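Local coordinates for putative aldehyde dehydrogenase AldY (Bacillus subtilis, PDB 4DNG), which is a putative aldehyde dehydrogenase that probably oxidises aldehydes to carboxylates with NAD+ and may help protect the cell against ethanol stress, at residues Ile87-Arg92 against Thr182-Gly187; Glu81-Ile86 against Lys100-Leu105; Leu159-Ile164 against Thr188-Ala193. All blocks are in the same frame, centred on the assembly; numbering follows the deposited sequence.

Interaction 1: Ile87-Arg92 against Thr182-Gly187; sequences IMMIAR and TAISGG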
loop_
_atom_site.group_PDB
_atom_site.type_symbol
_atom_site.label_atom_id
_atom_site.label_comp_id
_atom_site.label_asym_id
_atom_site.label_seq_id
_atom_site.Cartn_x
_atom_site.Cartn_y
_atom_site.Cartn_z
ATOM N N ILE A 87 9.671 -25.423 22.071
ATOM C CA ILE A 87 8.500 -25.043 22.868
ATOM C C ILE A 87 8.936 -24.549 24.257
ATOM O O ILE A 87 8.559 -23.463 24.700
ATOM C CB ILE A 87 7.438 -26.181 22.894
ATOM C CG1 ILE A 87 6.705 -26.228 21.537
ATOM C CG2 ILE A 87 6.435 -26.017 24.043
ATOM C CD1 ILE A 87 5.790 -27.420 21.327
ATOM N N MET A 88 9.787 -25.330 24.903
ATOM C CA MET A 88 10.391 -24.945 26.166
ATOM C C MET A 88 11.032 -23.572 26.085
ATOM O O MET A 88 10.734 -22.713 26.911
ATOM C CB MET A 88 11.411 -25.989 26.635
ATOM C CG MET A 88 11.841 -25.794 28.086
ATOM S SD MET A 88 10.448 -25.682 29.247
ATOM C CE MET A 88 10.021 -27.415 29.444
ATOM N N MET A 89 11.892 -23.363 25.087
ATOM C CA MET A 89 12.578 -22.079 24.919
ATOM C C MET A 89 11.637 -20.876 24.656
ATOM O O MET A 89 11.834 -19.806 25.245
ATOM C CB MET A 89 13.681 -22.177 23.864
ATOM C CG MET A 89 14.518 -20.905 23.714
ATOM S SD MET A 89 15.398 -20.357 25.195
ATOM C CE MET A 89 16.515 -21.730 25.440
ATOM N N ILE A 90 10.623 -21.056 23.799
ATOM C CA ILE A 90 9.596 -20.023 23.603
ATOM C C ILE A 90 8.943 -19.662 24.931
ATOM O O ILE A 90 8.744 -18.493 25.220
ATOM C CB ILE A 90 8.483 -20.441 22.608
ATOM C CG1 ILE A 90 9.032 -20.560 21.175
ATOM C CG2 ILE A 90 7.339 -19.432 22.628
ATOM C CD1 ILE A 90 8.165 -21.423 20.282
ATOM N N ALA A 91 8.600 -20.672 25.725
ATOM C CA ALA A 91 8.054 -20.443 27.049
ATOM C C ALA A 91 9.035 -19.661 27.956
ATOM O O ALA A 91 8.672 -18.612 28.487
ATOM C CB ALA A 91 7.639 -21.762 27.692
ATOM N N ARG A 92 10.274 -20.140 28.084
ATOM C CA ARG A 92 11.267 -19.490 28.957
ATOM C C ARG A 92 11.504 -18.025 28.607
ATOM O O ARG A 92 11.559 -17.183 29.498
ATOM C CB ARG A 92 12.611 -20.228 28.964
ATOM C CG ARG A 92 12.517 -21.743 28.849
ATOM C CD ARG A 92 13.499 -22.478 29.755
ATOM N NE ARG A 92 14.916 -22.317 29.403
ATOM C CZ ARG A 92 15.762 -21.503 30.034
ATOM N NH1 ARG A 92 15.330 -20.746 31.039
ATOM N NH2 ARG A 92 17.038 -21.435 29.660
ATOM N N THR A 182 13.146 -11.167 23.074
ATOM C CA THR A 182 12.664 -12.451 22.555
ATOM C C THR A 182 13.420 -12.805 21.253
ATOM O O THR A 182 12.835 -13.296 20.282
ATOM C CB THR A 182 11.140 -12.393 22.310
ATOM O OG1 THR A 182 10.855 -11.199 21.598
ATOM C CG2 THR A 182 10.354 -12.313 23.631
ATOM N N ALA A 183 14.726 -12.557 21.234
ATOM C CA ALA A 183 15.506 -12.764 20.016
ATOM C C ALA A 183 15.722 -14.224 19.657
ATOM O O ALA A 183 15.973 -14.545 18.485
ATOM C CB ALA A 183 16.841 -12.065 20.122
ATOM N N ILE A 184 15.680 -15.103 20.659
ATOM C CA ILE A 184 15.920 -16.509 20.404
ATOM C C ILE A 184 14.725 -17.104 19.669
ATOM O O ILE A 184 14.881 -17.724 18.624
ATOM C CB ILE A 184 16.274 -17.305 21.675
ATOM C CG1 ILE A 184 17.618 -16.833 22.223
ATOM C CG2 ILE A 184 16.428 -18.782 21.357
ATOM C CD1 ILE A 184 17.781 -17.048 23.701
ATOM N N SER A 185 13.530 -16.878 20.197
ATOM C CA SER A 185 12.339 -17.433 19.578
ATOM C C SER A 185 11.865 -16.580 18.428
ATOM O O SER A 185 11.286 -17.097 17.491
ATOM C CB SER A 185 11.226 -17.632 20.595
ATOM O OG SER A 185 11.237 -16.589 21.508
ATOM N N GLY A 186 12.129 -15.278 18.488
ATOM C CA GLY A 186 11.764 -14.391 17.399
ATOM C C GLY A 186 12.798 -14.266 16.280
ATOM O O GLY A 186 12.522 -13.643 15.257
ATOM N N GLY A 187 13.982 -14.843 16.448
ATOM C CA GLY A 187 15.033 -14.700 15.429
ATOM C C GLY A 187 16.001 -15.851 15.269
ATOM O O GLY A 187 16.086 -16.457 14.206
#
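In the NAD-binding half of the aldehyde dehydrogenase fold, Met89 and Ile90 of helix 83-94 pack on Ile184 and Ser185, in the first turn of helix 183-196. The contact is buried. Across the two segments it has no hydrogen bond. Met89 CG lies 3.7 Å from Ile184 CG2, and the two side chains cross at about a right angle. CG of Met89 stands anti to its own N (chi1 -175°), which carries the methylene over to the isoleucine branch. The remainder of the methionine chain then bends twice. One residue on, Ile90 CG1 sits 3.7 Å from Ser185 CB. The backbones come close here, with Ile90 CA 5.5 Å from Ser185 CA. A small side chain at the serine suits this short separation. Polar links between the two helices lie just beyond segment 87-92. There Ser185 OG and Ile184 N are hydrogen-bonded to the two carboxylate oxygens of Glu93. The carboxylate sits by the N-terminal end of helix 183-196, whose dipole would probably favour its negative charge. Ile35, from strand 34-39, touches both Met89 and Ile184. The arrangement is helix-on-helix packing in which helix 83-94 lies against the start of a Rossmann-type crossover helix.

Interaction 2: Glu81-Ile86 against Lys100-Leu105; sequences ENRDDI and KSTIEL
Leu105 holds CG anti to its backbone N (chi1 -175°), and this extends the branched end toward Arg83 and Ile86. Arg83 has CG between its N and carbonyl carbon (chi1 58°), and a later bend at chi3 turns the guanidinium toward Thr102. Leu105 CD2 makes most of the contact. It lies 3.5 Å from Arg83 O and reaches Arg83 CB at 3.7 Å. One methyl thus rests on the first turn of helix 83-94, against both backbone and side chain. The same CD2 is 3.9 Å from Ile86 CB. Ile86 CG2 meets both leucine methyls, at 3.9 Å from Leu105 CD2 and 4.0 Å from Leu105 CD1. The two side chains cross at about a right angle.

The outer side of the contact is more polar. Arg83 NH2 passes Thr102 CG2 at 4.4 Å, a loose and oblique approach. The charge itself is met outside the two segments, by a salt bridge from Arg83 NH2 to Glu106, one residue beyond Leu105. Thr102 OG1 is hydrogen-bonded to Ile98 O within its own helix. Met157 of helix 156-169 touches both Ile86 and Leu105 and covers the inner side. Only a short connection separates helices 83-94 and 98-118, and the chain runs back on itself between them. This is a helical hairpin with an apolar seam near its open end.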
loop_
_atom_site.group_PDB
_atom_site.type_symbol
_atom_site.label_atom_id
_atom_site.label_comp_id
_atom_site.label_asym_id
_atom_site.label_seq_id
_atom_site.Cartn_x
_atom_site.Cartn_y
_atom_site.Cartn_z
ATOM N N GLU A 81 11.017 -31.752 14.203
ATOM C CA GLU A 81 11.971 -32.657 14.862
ATOM C C GLU A 81 12.345 -32.129 16.245
ATOM O O GLU A 81 12.448 -32.885 17.204
ATOM C CB GLU A 81 13.243 -32.810 14.007
ATOM C CG GLU A 81 14.282 -33.772 14.572
ATOM C CD GLU A 81 13.718 -35.162 14.745
ATOM O OE1 GLU A 81 13.072 -35.648 13.794
ATOM O OE2 GLU A 81 13.905 -35.757 15.826
ATOM N N ASN A 82 12.494 -30.812 16.339
ATOM C CA ASN A 82 13.005 -30.172 17.543
ATOM C C ASN A 82 11.933 -29.524 18.395
ATOM O O ASN A 82 12.244 -28.714 19.269
ATOM C CB ASN A 82 14.090 -29.159 17.158
ATOM C CG ASN A 82 15.297 -29.828 16.556
ATOM O OD1 ASN A 82 15.788 -30.794 17.107
ATOM N ND2 ASN A 82 15.756 -29.349 15.399
ATOM N N ARG A 83 10.679 -29.907 18.154
ATOM C CA ARG A 83 9.532 -29.208 18.738
ATOM C C ARG A 83 9.607 -29.067 20.260
ATOM O O ARG A 83 9.304 -28.011 20.812
ATOM C CB ARG A 83 8.203 -29.838 18.286
ATOM C CG ARG A 83 8.014 -31.313 18.601
ATOM C CD ARG A 83 6.825 -31.905 17.853
ATOM N NE ARG A 83 5.563 -31.296 18.265
ATOM C CZ ARG A 83 4.818 -30.466 17.526
ATOM N NH1 ARG A 83 5.176 -30.126 16.280
ATOM N NH2 ARG A 83 3.689 -29.983 18.042
ATOM N N ASP A 84 10.068 -30.108 20.934
ATOM C CA ASP A 84 10.038 -30.104 22.400
ATOM C C ASP A 84 10.925 -29.032 23.031
ATOM O O ASP A 84 10.464 -28.259 23.867
ATOM C CB ASP A 84 10.317 -31.508 22.951
ATOM C CG ASP A 84 9.162 -32.452 22.698
ATOM O OD1 ASP A 84 8.018 -31.968 22.591
ATOM O OD2 ASP A 84 9.377 -33.676 22.610
ATOM N N ASP A 85 12.183 -28.987 22.595
ATOM C CA ASP A 85 13.150 -27.974 23.013
ATOM C C ASP A 85 12.757 -26.555 22.602
ATOM O O ASP A 85 13.004 -25.598 23.331
ATOM C CB ASP A 85 14.525 -28.322 22.440
ATOM C CG ASP A 85 15.033 -29.689 22.913
ATOM O OD1 ASP A 85 14.838 -30.010 24.108
ATOM O OD2 ASP A 85 15.634 -30.435 22.096
ATOM N N ILE A 86 12.155 -26.418 21.428
ATOM C CA ILE A 86 11.783 -25.112 20.919
ATOM C C ILE A 86 10.650 -24.568 21.778
ATOM O O ILE A 86 10.691 -23.410 22.200
ATOM C CB ILE A 86 11.431 -25.175 19.413
ATOM C CG1 ILE A 86 12.651 -25.663 18.606
ATOM C CG2 ILE A 86 10.952 -23.836 18.900
ATOM C CD1 ILE A 86 12.405 -25.902 17.124
ATOM N N LYS A 100 0.359 -22.096 25.199
ATOM C CA LYS A 100 0.451 -20.989 24.251
ATOM C C LYS A 100 1.630 -21.237 23.298
ATOM O O LYS A 100 1.526 -21.005 22.094
ATOM C CB LYS A 100 0.626 -19.643 24.974
ATOM C CG LYS A 100 0.451 -18.450 24.048
ATOM C CD LYS A 100 1.432 -17.310 24.283
ATOM C CE LYS A 100 0.805 -16.154 25.053
ATOM N NZ LYS A 100 1.164 -14.822 24.470
ATOM N N SER A 101 2.732 -21.745 23.845
ATOM C CA SER A 101 3.948 -21.946 23.067
ATOM C C SER A 101 3.801 -23.051 22.032
ATOM O O SER A 101 4.338 -22.941 20.920
ATOM C CB SER A 101 5.119 -22.249 23.986
ATOM O OG SER A 101 5.345 -21.174 24.881
ATOM N N THR A 102 3.074 -24.106 22.399
ATOM C CA THR A 102 2.845 -25.215 21.490
ATOM C C THR A 102 2.042 -24.742 20.296
ATOM O O THR A 102 2.350 -25.083 19.148
ATOM C CB THR A 102 2.127 -26.359 22.198
ATOM O OG1 THR A 102 2.951 -26.815 23.277
ATOM C CG2 THR A 102 1.848 -27.529 21.221
ATOM N N ILE A 103 1.031 -23.923 20.574
ATOM C CA ILE A 103 0.153 -23.381 19.537
ATOM C C ILE A 103 0.978 -22.507 18.594
ATOM O O ILE A 103 0.846 -22.590 17.362
ATOM C CB ILE A 103 -1.031 -22.620 20.168
ATOM C CG1 ILE A 103 -2.056 -23.623 20.719
ATOM C CG2 ILE A 103 -1.696 -21.708 19.155
ATOM C CD1 ILE A 103 -3.100 -23.026 21.642
ATOM N N GLU A 104 1.865 -21.706 19.179
ATOM C CA GLU A 104 2.722 -20.828 18.406
ATOM C C GLU A 104 3.686 -21.607 17.493
ATOM O O GLU A 104 3.831 -21.261 16.296
ATOM C CB GLU A 104 3.483 -19.865 19.307
ATOM C CG GLU A 104 4.121 -18.748 18.502
ATOM C CD GLU A 104 4.716 -17.628 19.339
ATOM O OE1 GLU A 104 4.288 -17.421 20.506
ATOM O OE2 GLU A 104 5.616 -16.939 18.796
ATOM N N LEU A 105 4.330 -22.647 18.037
ATOM C CA LEU A 105 5.212 -23.466 17.217
ATOM C C LEU A 105 4.426 -24.150 16.115
ATOM O O LEU A 105 4.872 -24.188 14.963
ATOM C CB LEU A 105 5.994 -24.503 18.023
ATOM C CG LEU A 105 7.047 -25.331 17.246
ATOM C CD1 LEU A 105 7.963 -24.473 16.390
ATOM C CD2 LEU A 105 7.878 -26.123 18.210
#

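Interaction 3: Leu159-Ile164 against Thr188-Ala193; sequences LSMRSI and TIIAKA
The apolar contacts all converge on Ile190, which points from segment 188-193 toward segment 159-164. Three residues of the latter receive it. Met161 CE lies 3.7 Å from Ile190 CG1 and 4.1 Å from Ile190 CD1. The methionine leaves its helix with CG anti to the backbone N, then bends at chi2 and chi3. These bends bring the terminal methyl round to the isoleucine. Ile164 meets Ile190 tip to tip, with Ile164 CD1 3.7 Å from Ile190 CG2. The far end of Ile190 reaches Ser160, where Ile190 CD1 is 3.9 Å from Ser160 CB. Phe194, one turn further along, touches both Met161 and Ile164 and continues the apolar seam.

Polar groups lie beside this seam, and none bonds across the two segments. Ser151 OG, Pro156 O, His176 NE2 and Gly186 O all lie within bonding distance of the buried Ser160 OG. The two carbonyls must compete for its one proton or share it. Gly186 O belongs to the first turn of helix 183-196, so a bond there would link the two helices. Ser160 O accepts from two backbone donors, Ser163 N and Ile164 N, each at 2.9 Å.

The axes of segments 159-164 and 188-193 are 11.1 Å apart at closest approach and cross at -40°. Ser160 is about 12 Å, side chain to side chain, from the predicted active-site Glu253, so the contact is near that site without lining it. Helices 156-169 and 183-196 flank strand 173-177 in sequence. They are successive helices of the beta-alpha-beta crossovers of a Rossmann-type NAD-binding domain.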
loop_
_atom_site.group_PDB
_atom_site.type_symbol
_atom_site.label_atom_id
_atom_site.label_comp_id
_atom_site.label_asym_id
_atom_site.label_seq_id
_atom_site.Cartn_x
_atom_site.Cartn_y
_atom_site.Cartn_z
ATOM N N LEU A 159 4.876 -14.483 14.316
ATOM C CA LEU A 159 4.808 -13.234 13.553
ATOM C C LEU A 159 6.025 -13.006 12.666
ATOM O O LEU A 159 5.877 -12.579 11.538
ATOM C CB LEU A 159 4.588 -12.014 14.480
ATOM C CG LEU A 159 3.227 -11.917 15.192
ATOM C CD1 LEU A 159 3.109 -10.652 16.033
ATOM C CD2 LEU A 159 2.050 -12.012 14.223
ATOM N N SER A 160 7.219 -13.266 13.195
ATOM C CA SER A 160 8.428 -13.284 12.405
ATOM C C SER A 160 8.262 -14.193 11.171
ATOM O O SER A 160 8.478 -13.760 10.029
ATOM C CB SER A 160 9.621 -13.743 13.270
ATOM O OG SER A 160 9.870 -12.819 14.330
ATOM N N MET A 161 7.871 -15.446 11.385
ATOM C CA MET A 161 7.787 -16.385 10.268
ATOM C C MET A 161 6.666 -15.970 9.299
ATOM O O MET A 161 6.705 -16.275 8.099
ATOM C CB MET A 161 7.568 -17.794 10.795
ATOM C CG MET A 161 7.534 -18.871 9.741
ATOM S SD MET A 161 9.205 -19.002 9.141
ATOM C CE MET A 161 9.945 -19.953 10.473
ATOM N N ARG A 162 5.684 -15.229 9.802
ATOM C CA ARG A 162 4.618 -14.725 8.926
ATOM C C ARG A 162 5.189 -13.800 7.858
ATOM O O ARG A 162 4.551 -13.581 6.838
ATOM C CB ARG A 162 3.504 -14.047 9.713
ATOM C CG ARG A 162 2.212 -13.903 8.945
ATOM C CD ARG A 162 1.297 -12.884 9.602
ATOM N NE ARG A 162 1.916 -11.562 9.629
ATOM C CZ ARG A 162 1.541 -10.580 10.444
ATOM N NH1 ARG A 162 2.162 -9.406 10.410
ATOM N NH2 ARG A 162 0.552 -10.775 11.303
ATOM N N SER A 163 6.400 -13.289 8.068
ATOM C CA SER A 163 7.031 -12.481 7.033
ATOM C C SER A 163 8.221 -13.163 6.402
ATOM O O SER A 163 8.482 -13.003 5.203
ATOM C CB SER A 163 7.438 -11.109 7.561
ATOM O OG SER A 163 6.297 -10.451 8.061
ATOM N N ILE A 164 8.965 -13.900 7.206
ATOM C CA ILE A 164 10.144 -14.576 6.699
ATOM C C ILE A 164 9.775 -15.593 5.595
ATOM O O ILE A 164 10.341 -15.567 4.497
ATOM C CB ILE A 164 10.947 -15.205 7.851
ATOM C CG1 ILE A 164 11.599 -14.090 8.679
ATOM C CG2 ILE A 164 11.945 -16.206 7.309
ATOM C CD1 ILE A 164 12.081 -14.505 10.054
ATOM N N THR A 188 16.739 -16.168 16.321
ATOM C CA THR A 188 17.901 -17.058 16.138
ATOM C C THR A 188 17.531 -18.504 15.786
ATOM O O THR A 188 18.199 -19.134 14.952
ATOM C CB THR A 188 18.871 -17.034 17.334
ATOM O OG1 THR A 188 18.155 -17.322 18.541
ATOM C CG2 THR A 188 19.532 -15.673 17.454
ATOM N N ILE A 189 16.473 -19.016 16.418
ATOM C CA ILE A 189 15.993 -20.367 16.148
ATOM C C ILE A 189 15.578 -20.474 14.680
ATOM O O ILE A 189 15.905 -21.463 13.998
ATOM C CB ILE A 189 14.832 -20.766 17.083
ATOM C CG1 ILE A 189 15.347 -21.002 18.490
ATOM C CG2 ILE A 189 14.138 -22.032 16.599
ATOM C CD1 ILE A 189 14.231 -21.071 19.511
ATOM N N ILE A 190 14.893 -19.438 14.197
ATOM C CA ILE A 190 14.449 -19.373 12.814
ATOM C C ILE A 190 15.675 -19.366 11.896
ATOM O O ILE A 190 15.737 -20.145 10.937
ATOM C CB ILE A 190 13.546 -18.152 12.562
ATOM C CG1 ILE A 190 12.137 -18.462 13.029
ATOM C CG2 ILE A 190 13.503 -17.810 11.080
ATOM C CD1 ILE A 190 11.285 -17.236 13.290
ATOM N N ALA A 191 16.652 -18.514 12.204
ATOM C CA ALA A 191 17.927 -18.521 11.454
ATOM C C ALA A 191 18.590 -19.897 11.466
ATOM O O ALA A 191 19.047 -20.394 10.426
ATOM C CB ALA A 191 18.880 -17.464 11.977
ATOM N N LYS A 192 18.611 -20.539 12.624
ATOM C CA LYS A 192 19.192 -21.883 12.693
ATOM C C LYS A 192 18.465 -22.876 11.758
ATOM O O LYS A 192 19.085 -23.712 11.099
ATOM C CB LYS A 192 19.216 -22.388 14.140
ATOM C CG LYS A 192 19.903 -23.730 14.322
ATOM C CD LYS A 192 21.404 -23.638 14.549
ATOM C CE LYS A 192 22.067 -25.015 14.410
ATOM N NZ LYS A 192 21.506 -26.115 15.261
ATOM N N ALA A 193 17.142 -22.760 11.707
ATOM C CA ALA A 193 16.323 -23.624 10.874
ATOM C C ALA A 193 16.651 -23.464 9.400
ATOM O O ALA A 193 16.751 -24.455 8.680
ATOM C CB ALA A 193 14.853 -23.329 11.122
#

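Interactions 1 and 3 are buried. Interaction 2 is only partly so, and it alone has a charged side chain among its touching residues. Helix 83-94 serves interactions 1 and 2: its early part packs on helix 98-118, and its later part faces helix 183-196. That second helix serves interactions 1 and 3, with its first turn in one and its middle in the other. A probable backbone bond between Ala183 O and Thr188 N joins these two. Ile87 CG1 comes within 3.5 Å of Leu105 CD2, so interactions 1 and 2 touch through apolar side chains. Interactions 2 and 3 barely meet, through Ile86 and Ile189. Only interaction 3 pairs two crossover helices of the nucleotide-binding fold.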